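Local coordinates for protein nucleoside diphosphate kinase (Aquifex aeolicus, PDB 3ZTP) that probably transfers the ATP gamma-phosphate to nucleoside diphosphates by a ping-pong mechanism through a phosphohistidine intermediate, and assembles as a homotetramer, at residues F40-P44 with E45-E49; F134-S137 with G138-V142; G79-A82 with I83-R87. All blocks are in the same frame, centred on the assembly; numbering follows the deposited sequence. Where two conformers were deposited one is given.

Interaction 1: residues F40-P44 with E45-E49; sequences FRFTP and EKAGE
T43 caps the N-terminus of helix 44-50: its OG1 accepts the backbone N-H of K46 at 3.0 Å. The threonine places OG1 between its own N and carbonyl carbon (chi1 63°), which turns the hydroxyl toward the first turn of the helix and gives one of its early N-H groups an acceptor. The helix proper starts at once from the same residue, whose carbonyl O takes A47 N in an almost straight bond of 2.9 Å; the next carbonyl, P44 O, receives G48 N. Alongside the cap, the K46 chain runs in the same direction as the threonine side chain, with CG 3.3 Å from T43 OG1.

Just ahead of the cap, F42 lays one ring face against A47, a CH-pi contact in which CA stands 4.2 Å from the ring centroid, while F42 CB meets A47 CB. At the ring edge, in its plane, lies K46 CB, and F40 CE2 sits over the centre of the other face. An alanine in place of F42 would probably leave the A47 face of the helix and the F40 ring without the aromatic surface they pack on.

Farther out, K46 sends its NZ to the carbonyl oxygens of G138 and I141 of the second subunit, so this first helical turn also reaches the subunit interface. Within the chain, the turn follows strand 33-40; F40 and F42 both rest on I135 of helix 125-135, and F40 also packs on strand 72-78.

Interaction 2: residues F134-S137 with G138-V142; sequences FIFS and GLEIV
S137 and E140 grip each other across a short 3-10 turn (138-140) that follows the end of helix 125-135, in an arrangement that resembles a capping box with one weak arm. S137 N donates to E140 OE2 at 2.9 Å, approaching from above the carboxylate plane; the reciprocal bond, from E140 N to S137 OG, is the weak one. E140 N also bonds to S137 O, again from above the carbonyl plane. The serine hydroxyl sits between its own N and carbonyl carbon (chi1 71°), turned toward the 3-10 turn, where L139 CB lies 3.4 Å from OG.

The glutamate chain is extended beyond CG and crosses the F136 side chain at about a right angle. Its OE1 meets the edge of the ring near its plane, 3.6 Å from CD1, with ring and carboxylate planes 64° apart. That oxygen is also held by a salt bridge to K38 of strand 33-40, so the two carboxylate oxygens have separate tasks: OE1 ties the tail to the sheet, OE2 pins the chain just after the helix. F136 itself packs on strands 33-40 and 72-78, and L139 packs on F40 of the second subunit.

One water bridges the two side chains, accepting from S137 OG at 2.7 Å and donating to E140 OE2 at 3.1 Å.

Interaction 3: residues G79-A82 with I83-R87; sequences GEDA and IKRVR
R85 reaches back from the first turn of helix 82-90 to clasp the type II beta turn, G79 to A82, that leads into it. NH1 donates to E80 O at 2.9 Å, along a lone pair in the carbonyl plane, and the oxygen lies at the guanidinium edge, only 6° out of that plane. Lying close to both planes, the bond tends to fix how the guanidinium is turned. The bend at chi3 (62°) turns the head group toward the turn, and CD comes to 3.2 Å from E80 O on the way.

The tight part of the contact is the backbone of the helix start. D81 O accepts R85 N in a bond of 3.0 Å, and A82 O accepts V86 N, with V86 CB and CG2 both close against the same A82 oxygen. A82 is buried; A82, R85 and V86 also touch F32, while I83 and V86 pack on strand 3-10. The N-H of I83 is taken by the carboxylate of E4, outside the turn.

The opposite character appears round D81 and K84, where water does the joining. D81 stands at the N-cap position but its side chain makes no direct capping bond; with CG opposite the backbone N (chi1 -157°), the carboxylate is carried over toward K84 and passes obliquely by its aliphatic part, OD2 lying 3.7 Å from CD. The charged ends do not meet: OD2 and K84 NZ are 4.9 Å apart. A water bridges OD2 to NZ, the lysine bond being weak. A second water supplies the link that the cap lacks, donating to D81 OD1 at 2.7 Å and accepting from K84 N at 2.9 Å.

How the interactions relate
Interactions 1 and 2 form one neighbourhood, their centres about 17 Å apart: F134 CZ packs 3.6 Å from both E49 CB and K46 O, and I135 touches F40 and F42. Across the subunit interface they meet again through the lysine-to-carbonyl bonds. Interaction 3 stands apart, on the opposite side of the chain's centre from interaction 1, with nearest atoms about 15 Å away, and about 11 Å from interaction 2; no other subunit touches it. Each has a side chain within about 9 Å of that of H120, the predicted phosphohistidine: F42, I135 and V86 respectively. The 83-87 segment also includes R87, a predicted ATP-binding residue.

Interaction 1: residues F40-P44 with E45-E49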
ATOM      1  N   PHE A  40      10.222  -2.876   0.454  1.00  7.45           N
ATOM      2  CA  PHE A  40       9.845  -2.405  -0.857  1.00  7.46           C
ATOM      3  C   PHE A  40      11.105  -2.347  -1.704  1.00  8.87           C
ATOM      4  O   PHE A  40      12.210  -2.613  -1.211  1.00  9.05           O
ATOM      5  CB  PHE A  40       9.145  -1.029  -0.773  1.00  8.14           C
ATOM      6  CG  PHE A  40      10.044   0.061  -0.320  1.00  7.74           C
ATOM      7  CD1 PHE A  40      10.323   0.223   1.024  1.00  8.80           C
ATOM      8  CD2 PHE A  40      10.674   0.906  -1.246  1.00  8.69           C
ATOM      9  CE1 PHE A  40      11.210   1.207   1.458  1.00  9.10           C
ATOM     10  CE2 PHE A  40      11.535   1.919  -0.800  1.00  9.56           C
ATOM     11  CZ  PHE A  40      11.806   2.043   0.548  1.00  9.67           C
ATOM     12  N   ARG A  41      10.946  -2.013  -2.976  1.00  8.34           N
ATOM     13  CA  ARG A  41      12.082  -1.860  -3.875  1.00  9.31           C
ATOM     14  C   ARG A  41      11.990  -0.503  -4.554  1.00  9.66           C
ATOM     15  O   ARG A  41      11.016  -0.215  -5.266  1.00  9.47           O
ATOM     16  CB  ARG A  41      12.080  -2.969  -4.903  1.00 12.55           C
ATOM     17  CG  ARG A  41      13.115  -2.756  -5.992  1.00 20.72           C
ATOM     18  CD  ARG A  41      14.079  -3.864  -6.016  1.00 24.97           C
ATOM     19  NE  ARG A  41      15.118  -3.677  -7.024  1.00 18.88           N
ATOM     20  CZ  ARG A  41      15.718  -4.686  -7.620  1.00 20.63           C
ATOM     21  NH1 ARG A  41      15.388  -5.934  -7.303  1.00 22.62           N
ATOM     22  NH2 ARG A  41      16.666  -4.445  -8.508  1.00 21.39           N
ATOM     23  N   PHE A  42      12.965   0.358  -4.322  1.00  9.81           N
ATOM     24  CA  PHE A  42      13.067   1.602  -5.077  1.00  9.00           C
ATOM     25  C   PHE A  42      13.319   1.279  -6.551  1.00  9.20           C
ATOM     26  O   PHE A  42      14.242   0.507  -6.869  1.00 10.97           O
ATOM     27  CB  PHE A  42      14.301   2.408  -4.639  1.00  9.07           C
ATOM     28  CG  PHE A  42      14.150   3.232  -3.397  1.00  8.17           C
ATOM     29  CD1 PHE A  42      13.277   4.305  -3.336  1.00  9.55           C
ATOM     30  CD2 PHE A  42      14.965   2.988  -2.309  1.00  8.71           C
ATOM     31  CE1 PHE A  42      13.195   5.101  -2.218  1.00  7.81           C
ATOM     32  CE2 PHE A  42      14.880   3.788  -1.177  1.00 10.84           C
ATOM     33  CZ  PHE A  42      13.992   4.845  -1.129  1.00  9.18           C
ATOM     34  N   THR A  43      12.543   1.903  -7.435  1.00  9.95           N
ATOM     35  CA  THR A  43      13.012   2.053  -8.817  1.00 10.45           C
ATOM     36  C   THR A  43      14.177   3.045  -8.821  1.00  9.79           C
ATOM     37  O   THR A  43      14.333   3.824  -7.895  1.00 10.14           O
ATOM     38  CB  THR A  43      11.920   2.621  -9.723  1.00 11.43           C
ATOM     39  OG1 THR A  43      11.588   3.929  -9.255  1.00 12.26           O
ATOM     40  CG2 THR A  43      10.685   1.744  -9.688  1.00 12.71           C
ATOM     41  N   PRO A  44      15.002   3.034  -9.868  1.00 10.99           N
ATOM     42  CA  PRO A  44      16.050   4.045  -9.928  1.00 12.36           C
ATOM     43  C   PRO A  44      15.490   5.468  -9.865  1.00 11.99           C
ATOM     44  O   PRO A  44      16.067   6.334  -9.206  1.00 11.64           O
ATOM     45  CB  PRO A  44      16.735   3.744 -11.277  1.00 13.43           C
ATOM     46  CG  PRO A  44      16.549   2.264 -11.456  1.00 15.06           C
ATOM     47  CD  PRO A  44      15.149   2.013 -10.915  1.00 15.18           C
ATOM     48  N   GLU A  45      14.362   5.712 -10.508  1.00 11.70           N
ATOM     49  CA  GLU A  45      13.770   7.021 -10.496  0.71 12.11           C
ATOM     50  C   GLU A  45      13.369   7.450  -9.077  1.00 10.51           C
ATOM     51  O   GLU A  45      13.641   8.575  -8.654  1.00 13.33           O
ATOM     52  CB  GLU A  45      12.560   7.009 -11.425  0.71 14.82           C
ATOM     53  CG  GLU A  45      12.887   6.728 -12.921  0.71 26.60           C
ATOM     54  CD  GLU A  45      13.509   5.337 -13.234  0.71 41.46           C
ATOM     55  OE1 GLU A  45      13.047   4.273 -12.735  0.71 17.68           O
ATOM     56  OE2 GLU A  45      14.473   5.314 -14.032  0.71 54.06           O
ATOM     57  N   LYS A  46      12.731   6.546  -8.349  1.00  9.69           N
ATOM     58  CA  LYS A  46      12.280   6.846  -6.976  1.00  9.82           C
ATOM     59  C   LYS A  46      13.465   7.023  -6.027  1.00 10.15           C
ATOM     60  O   LYS A  46      13.440   7.908  -5.175  1.00 11.04           O
ATOM     61  CB  LYS A  46      11.286   5.796  -6.444  1.00  9.68           C
ATOM     62  CG  LYS A  46       9.911   5.805  -7.101  1.00 10.65           C
ATOM     63  CD  LYS A  46       9.101   7.011  -6.753  1.00  9.94           C
ATOM     64  CE  LYS A  46       7.738   6.954  -7.437  1.00 11.80           C
ATOM     65  NZ  LYS A  46       7.095   8.253  -7.240  1.00 13.25           N
ATOM     66  N   ALA A  47      14.499   6.184  -6.148  1.00  9.06           N
ATOM     67  CA  ALA A  47      15.689   6.391  -5.336  1.00  9.77           C
ATOM     68  C   ALA A  47      16.310   7.765  -5.605  1.00 11.35           C
ATOM     69  O   ALA A  47      16.740   8.457  -4.679  1.00 11.56           O
ATOM     70  CB  ALA A  47      16.694   5.308  -5.608  1.00 10.45           C
ATOM     71  N   GLY A  48      16.341   8.169  -6.867  1.00 11.00           N
ATOM     72  CA  GLY A  48      16.855   9.480  -7.232  1.00 12.55           C
ATOM     73  C   GLY A  48      16.065  10.640  -6.636  1.00 13.10           C
ATOM     74  O   GLY A  48      16.643  11.653  -6.193  1.00 15.36           O
ATOM     75  N   GLU A  49      14.739  10.502  -6.625  1.00 13.05           N
ATOM     76  CA  GLU A  49      13.882  11.502  -6.008  1.00 13.54           C
ATOM     77  C   GLU A  49      14.060  11.541  -4.497  1.00 11.72           C
ATOM     78  O   GLU A  49      14.093  12.612  -3.908  1.00 14.01           O
ATOM     79  CB  GLU A  49      12.415  11.213  -6.332  1.00 13.00           C
ATOM     80  CG  GLU A  49      12.067  11.442  -7.796  1.00 16.90           C
ATOM     81  CD  GLU A  49      10.633  11.060  -8.138  1.00 21.03           C
ATOM     82  OE1 GLU A  49       9.862  10.620  -7.255  1.00 22.10           O
ATOM     83  OE2 GLU A  49      10.279  11.241  -9.326  1.00 28.98           O
TER

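Interaction 2: residues F134-S137 with G138-V142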
ATOM      1  N   PHE A 134       7.904  10.331   1.920  1.00  8.07           N
ATOM      2  CA  PHE A 134       8.263   9.721   0.660  1.00  8.11           C
ATOM      3  C   PHE A 134       7.925   8.231   0.663  1.00  7.91           C
ATOM      4  O   PHE A 134       7.520   7.671  -0.363  1.00  7.39           O
ATOM      5  CB  PHE A 134       9.740   9.914   0.331  1.00  8.82           C
ATOM      6  CG  PHE A 134      10.039   9.720  -1.119  1.00  8.69           C
ATOM      7  CD1 PHE A 134      10.280   8.474  -1.662  1.00  9.21           C
ATOM      8  CD2 PHE A 134       9.981  10.803  -1.957  1.00 12.57           C
ATOM      9  CE1 PHE A 134      10.504   8.322  -3.027  1.00 10.24           C
ATOM     10  CE2 PHE A 134      10.212  10.660  -3.325  1.00 15.14           C
ATOM     11  CZ  PHE A 134      10.459   9.412  -3.852  1.00 12.87           C
ATOM     12  N   ILE A 135       8.111   7.575   1.802  1.00  7.98           N
ATOM     13  CA  ILE A 135       7.990   6.126   1.898  0.73  7.29           C
ATOM     14  C   ILE A 135       6.630   5.673   2.429  1.00  6.76           C
ATOM     15  O   ILE A 135       6.097   4.667   1.984  1.00  7.56           O
ATOM     16  CB  ILE A 135       9.104   5.566   2.828  0.73  8.54           C
ATOM     17  CG1 ILE A 135      10.492   5.974   2.313  0.73  9.62           C
ATOM     18  CG2 ILE A 135       8.990   4.046   2.983  0.73  8.86           C
ATOM     19  CD1 ILE A 135      10.787   5.556   0.873  0.73  9.86           C
ATOM     20  N   PHE A 136       6.091   6.419   3.395  1.00  6.44           N
ATOM     21  CA  PHE A 136       4.896   6.015   4.133  1.00  6.90           C
ATOM     22  C   PHE A 136       3.847   7.100   4.136  1.00  7.37           C
ATOM     23  O   PHE A 136       4.147   8.235   4.505  1.00  9.57           O
ATOM     24  CB  PHE A 136       5.233   5.742   5.621  1.00  7.71           C
ATOM     25  CG  PHE A 136       6.116   4.548   5.858  1.00  6.99           C
ATOM     26  CD1 PHE A 136       5.643   3.267   5.682  1.00  7.26           C
ATOM     27  CD2 PHE A 136       7.416   4.734   6.253  1.00  6.72           C
ATOM     28  CE1 PHE A 136       6.466   2.174   5.923  1.00  7.78           C
ATOM     29  CE2 PHE A 136       8.238   3.647   6.538  1.00  6.49           C
ATOM     30  CZ  PHE A 136       7.771   2.383   6.347  1.00  6.51           C
ATOM     31  N   SER A 137       2.608   6.739   3.834  1.00  6.99           N
ATOM     32  CA  SER A 137       1.502   7.666   4.061  1.00  6.73           C
ATOM     33  C   SER A 137       1.114   7.653   5.530  1.00  6.69           C
ATOM     34  O   SER A 137       1.470   6.739   6.299  1.00  7.01           O
ATOM     35  CB  SER A 137       0.281   7.256   3.260  1.00  8.53           C
ATOM     36  OG  SER A 137      -0.285   6.088   3.806  1.00  8.64           O
ATOM     37  N   GLY A 138       0.335   8.628   5.938  1.00  7.16           N
ATOM     38  CA  GLY A 138      -0.273   8.630   7.246  1.00  8.33           C
ATOM     39  C   GLY A 138      -1.090   7.400   7.524  1.00  9.09           C
ATOM     40  O   GLY A 138      -1.172   6.946   8.671  1.00  9.61           O
ATOM     41  N   LEU A 139      -1.703   6.839   6.487  1.00  8.00           N
ATOM     42  CA  LEU A 139      -2.488   5.618   6.656  1.00  8.52           C
ATOM     43  C   LEU A 139      -1.644   4.410   7.071  1.00 10.38           C
ATOM     44  O   LEU A 139      -2.192   3.443   7.611  1.00 13.40           O
ATOM     45  CB  LEU A 139      -3.245   5.274   5.371  1.00  8.89           C
ATOM     46  CG  LEU A 139      -4.292   6.291   4.932  1.00  9.54           C
ATOM     47  CD1 LEU A 139      -4.877   5.914   3.569  1.00 10.90           C
ATOM     48  CD2 LEU A 139      -5.408   6.378   5.946  1.00 11.41           C
ATOM     49  N   GLU A 140      -0.339   4.445   6.790  1.00  7.84           N
ATOM     50  CA  GLU A 140       0.580   3.361   7.120  1.00  8.67           C
ATOM     51  C   GLU A 140       1.250   3.492   8.471  1.00  9.71           C
ATOM     52  O   GLU A 140       2.021   2.614   8.879  1.00 10.83           O
ATOM     53  CB  GLU A 140       1.686   3.286   6.063  1.00  8.55           C
ATOM     54  CG  GLU A 140       1.195   2.887   4.694  1.00  8.86           C
ATOM     55  CD  GLU A 140       2.287   2.930   3.672  1.00  9.59           C
ATOM     56  OE1 GLU A 140       3.039   1.946   3.557  1.00 10.62           O
ATOM     57  OE2 GLU A 140       2.416   3.933   2.946  1.00 10.38           O
ATOM     58  N   ILE A 141       1.012   4.581   9.175  1.00  8.21           N
ATOM     59  CA  ILE A 141       1.604   4.826  10.483  1.00  9.61           C
ATOM     60  C   ILE A 141       0.596   4.336  11.523  1.00 12.14           C
ATOM     61  O   ILE A 141      -0.530   4.818  11.579  1.00 14.47           O
ATOM     62  CB  ILE A 141       1.985   6.311  10.614  1.00 12.91           C
ATOM     63  CG1 ILE A 141       3.045   6.603   9.555  1.00 16.54           C
ATOM     64  CG2 ILE A 141       2.479   6.606  12.038  1.00 16.84           C
ATOM     65  CD1 ILE A 141       3.438   8.062   9.410  1.00 21.38           C
ATOM     66  N   VAL A 142       0.967   3.332  12.319  1.00 12.06           N
ATOM     67  CA  VAL A 142      -0.001   2.620  13.177  1.00 15.05           C
ATOM     68  C   VAL A 142       0.587   2.350  14.553  1.00 19.08           C
ATOM     69  O   VAL A 142       1.784   2.543  14.759  1.00 17.94           O
ATOM     70  CB  VAL A 142      -0.461   1.268  12.558  1.00 18.80           C
ATOM     71  CG1 VAL A 142      -1.277   1.498  11.306  1.00 19.80           C
ATOM     72  CG2 VAL A 142       0.736   0.354  12.258  1.00 18.14           C
ATOM     73  OXT VAL A 142      -0.131   1.972  15.493  1.00 21.72           O
TER
HETATM   74  O   HOH W   1      -0.410   4.428   1.687  1.00 12.47           O

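Interaction 3: residues G79-A82 with I83-R87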
ATOM      1  N   GLY A  79      10.516   8.402  19.308  1.00 11.16           N
ATOM      2  CA  GLY A  79      10.966   8.466  20.685  1.00 12.31           C
ATOM      3  C   GLY A  79      11.577   9.811  21.009  1.00 14.08           C
ATOM      4  O   GLY A  79      11.770  10.651  20.146  1.00 12.64           O
ATOM      5  N   GLU A  80      11.870  10.025  22.286  1.00 15.86           N
ATOM      6  CA  GLU A  80      12.515  11.264  22.720  1.00 16.69           C
ATOM      7  C   GLU A  80      13.847  11.467  21.989  1.00 14.95           C
ATOM      8  O   GLU A  80      14.664  10.552  21.930  1.00 14.79           O
ATOM      9  CB  GLU A  80      12.753  11.194  24.224  1.00 18.82           C
ATOM     10  CG  GLU A  80      13.474  12.391  24.803  1.00 26.40           C
ATOM     11  CD  GLU A  80      12.695  13.674  24.658  1.00 32.08           C
ATOM     12  OE1 GLU A  80      11.447  13.634  24.677  1.00 30.32           O
ATOM     13  OE2 GLU A  80      13.340  14.731  24.521  1.00 31.93           O
ATOM     14  N   ASP A  81      14.030  12.647  21.401  1.00 13.59           N
ATOM     15  CA  ASP A  81      15.287  13.000  20.756  1.00 14.46           C
ATOM     16  C   ASP A  81      15.673  11.951  19.706  1.00 13.16           C
ATOM     17  O   ASP A  81      16.850  11.701  19.479  1.00 13.65           O
ATOM     18  CB  ASP A  81      16.386  13.149  21.826  1.00 17.32           C
ATOM     19  CG  ASP A  81      17.560  14.021  21.384  1.00 23.18           C
ATOM     20  OD1 ASP A  81      17.401  14.932  20.536  1.00 24.00           O
ATOM     21  OD2 ASP A  81      18.656  13.815  21.963  1.00 29.54           O
ATOM     22  N   ALA A  82      14.690  11.384  19.014  1.00 12.73           N
ATOM     23  CA  ALA A  82      14.943  10.241  18.116  1.00 10.88           C
ATOM     24  C   ALA A  82      15.920  10.541  17.006  1.00 10.64           C
ATOM     25  O   ALA A  82      16.716   9.692  16.644  1.00 11.07           O
ATOM     26  CB  ALA A  82      13.651   9.708  17.528  1.00 10.44           C
ATOM     27  N   ILE A  83      15.860  11.732  16.428  1.00 11.04           N
ATOM     28  CA  ILE A  83      16.692  11.986  15.260  1.00 11.01           C
ATOM     29  C   ILE A  83      18.174  11.903  15.638  1.00 10.87           C
ATOM     30  O   ILE A  83      18.955  11.173  15.005  1.00 11.94           O
ATOM     31  CB  ILE A  83      16.327  13.332  14.595  1.00 14.38           C
ATOM     32  CG1 ILE A  83      14.917  13.240  13.992  1.00 14.94           C
ATOM     33  CG2 ILE A  83      17.371  13.687  13.518  1.00 17.11           C
ATOM     34  CD1 ILE A  83      14.259  14.586  13.734  1.00 17.15           C
ATOM     35  N   LYS A  84      18.563  12.597  16.683  1.00 11.68           N
ATOM     36  CA  LYS A  84      19.949  12.568  17.131  1.00 11.53           C
ATOM     37  C   LYS A  84      20.333  11.196  17.709  1.00 12.52           C
ATOM     38  O   LYS A  84      21.425  10.698  17.473  1.00 12.80           O
ATOM     39  CB  LYS A  84      20.201  13.664  18.164  1.00 16.15           C
ATOM     40  CG  LYS A  84      21.561  13.619  18.835  1.00 30.78           C
ATOM     41  CD  LYS A  84      21.655  14.712  19.899  1.00 61.91           C
ATOM     42  CE  LYS A  84      23.007  14.729  20.591  1.00 88.19           C
ATOM     43  NZ  LYS A  84      23.078  15.807  21.615  1.00104.08           N
ATOM     44  N   ARG A  85      19.445  10.592  18.481  1.00 10.38           N
ATOM     45  CA  ARG A  85      19.796   9.338  19.133  1.00 10.21           C
ATOM     46  C   ARG A  85      19.985   8.232  18.103  1.00  9.35           C
ATOM     47  O   ARG A  85      20.901   7.418  18.215  1.00  9.70           O
ATOM     48  CB  ARG A  85      18.755   8.938  20.172  1.00 12.37           C
ATOM     49  CG  ARG A  85      18.815   9.735  21.464  1.00 16.62           C
ATOM     50  CD  ARG A  85      17.617   9.454  22.385  1.00 21.22           C
ATOM     51  NE  ARG A  85      17.561   8.055  22.794  1.00 26.80           N
ATOM     52  CZ  ARG A  85      16.440   7.382  23.059  1.00 32.87           C
ATOM     53  NH1 ARG A  85      15.248   7.956  22.966  1.00 31.12           N
ATOM     54  NH2 ARG A  85      16.506   6.112  23.417  1.00 32.53           N
ATOM     55  N   VAL A  86      19.131   8.181  17.090  1.00  8.80           N
ATOM     56  CA  VAL A  86      19.277   7.190  16.040  1.00  7.59           C
ATOM     57  C   VAL A  86      20.595   7.405  15.284  1.00  8.73           C
ATOM     58  O   VAL A  86      21.304   6.424  14.974  1.00  9.45           O
ATOM     59  CB  VAL A  86      18.029   7.165  15.120  1.00  8.82           C
ATOM     60  CG1 VAL A  86      18.265   6.387  13.823  1.00  8.12           C
ATOM     61  CG2 VAL A  86      16.858   6.563  15.892  1.00  8.19           C
ATOM     62  N   ARG A  87      20.992   8.651  15.048  0.52 10.05           N
ATOM     63  CA  ARG A  87      22.276   8.873  14.380  0.52 10.52           C
ATOM     64  C   ARG A  87      23.476   8.461  15.243  0.52 11.03           C
ATOM     65  O   ARG A  87      24.513   8.035  14.711  0.52 10.80           O
ATOM     66  CB  ARG A  87      22.378  10.311  13.884  0.52 12.54           C
ATOM     67  CG  ARG A  87      21.434  10.582  12.710  0.52 15.19           C
ATOM     68  CD  ARG A  87      21.407  12.056  12.321  0.52 21.65           C
ATOM     69  NE  ARG A  87      22.711  12.510  11.853  0.52 31.66           N
ATOM     70  CZ  ARG A  87      23.682  12.962  12.644  0.52 37.94           C
ATOM     71  NH1 ARG A  87      23.510  13.023  13.959  0.52 37.33           N
ATOM     72  NH2 ARG A  87      24.835  13.353  12.119  0.52 45.52           N
TER
HETATM   73  O   HOH W   2      16.993  14.756  17.871  1.00 16.17           O
HETATM   74  O   HOH W   3      19.943  16.282  22.721  1.00 49.92           O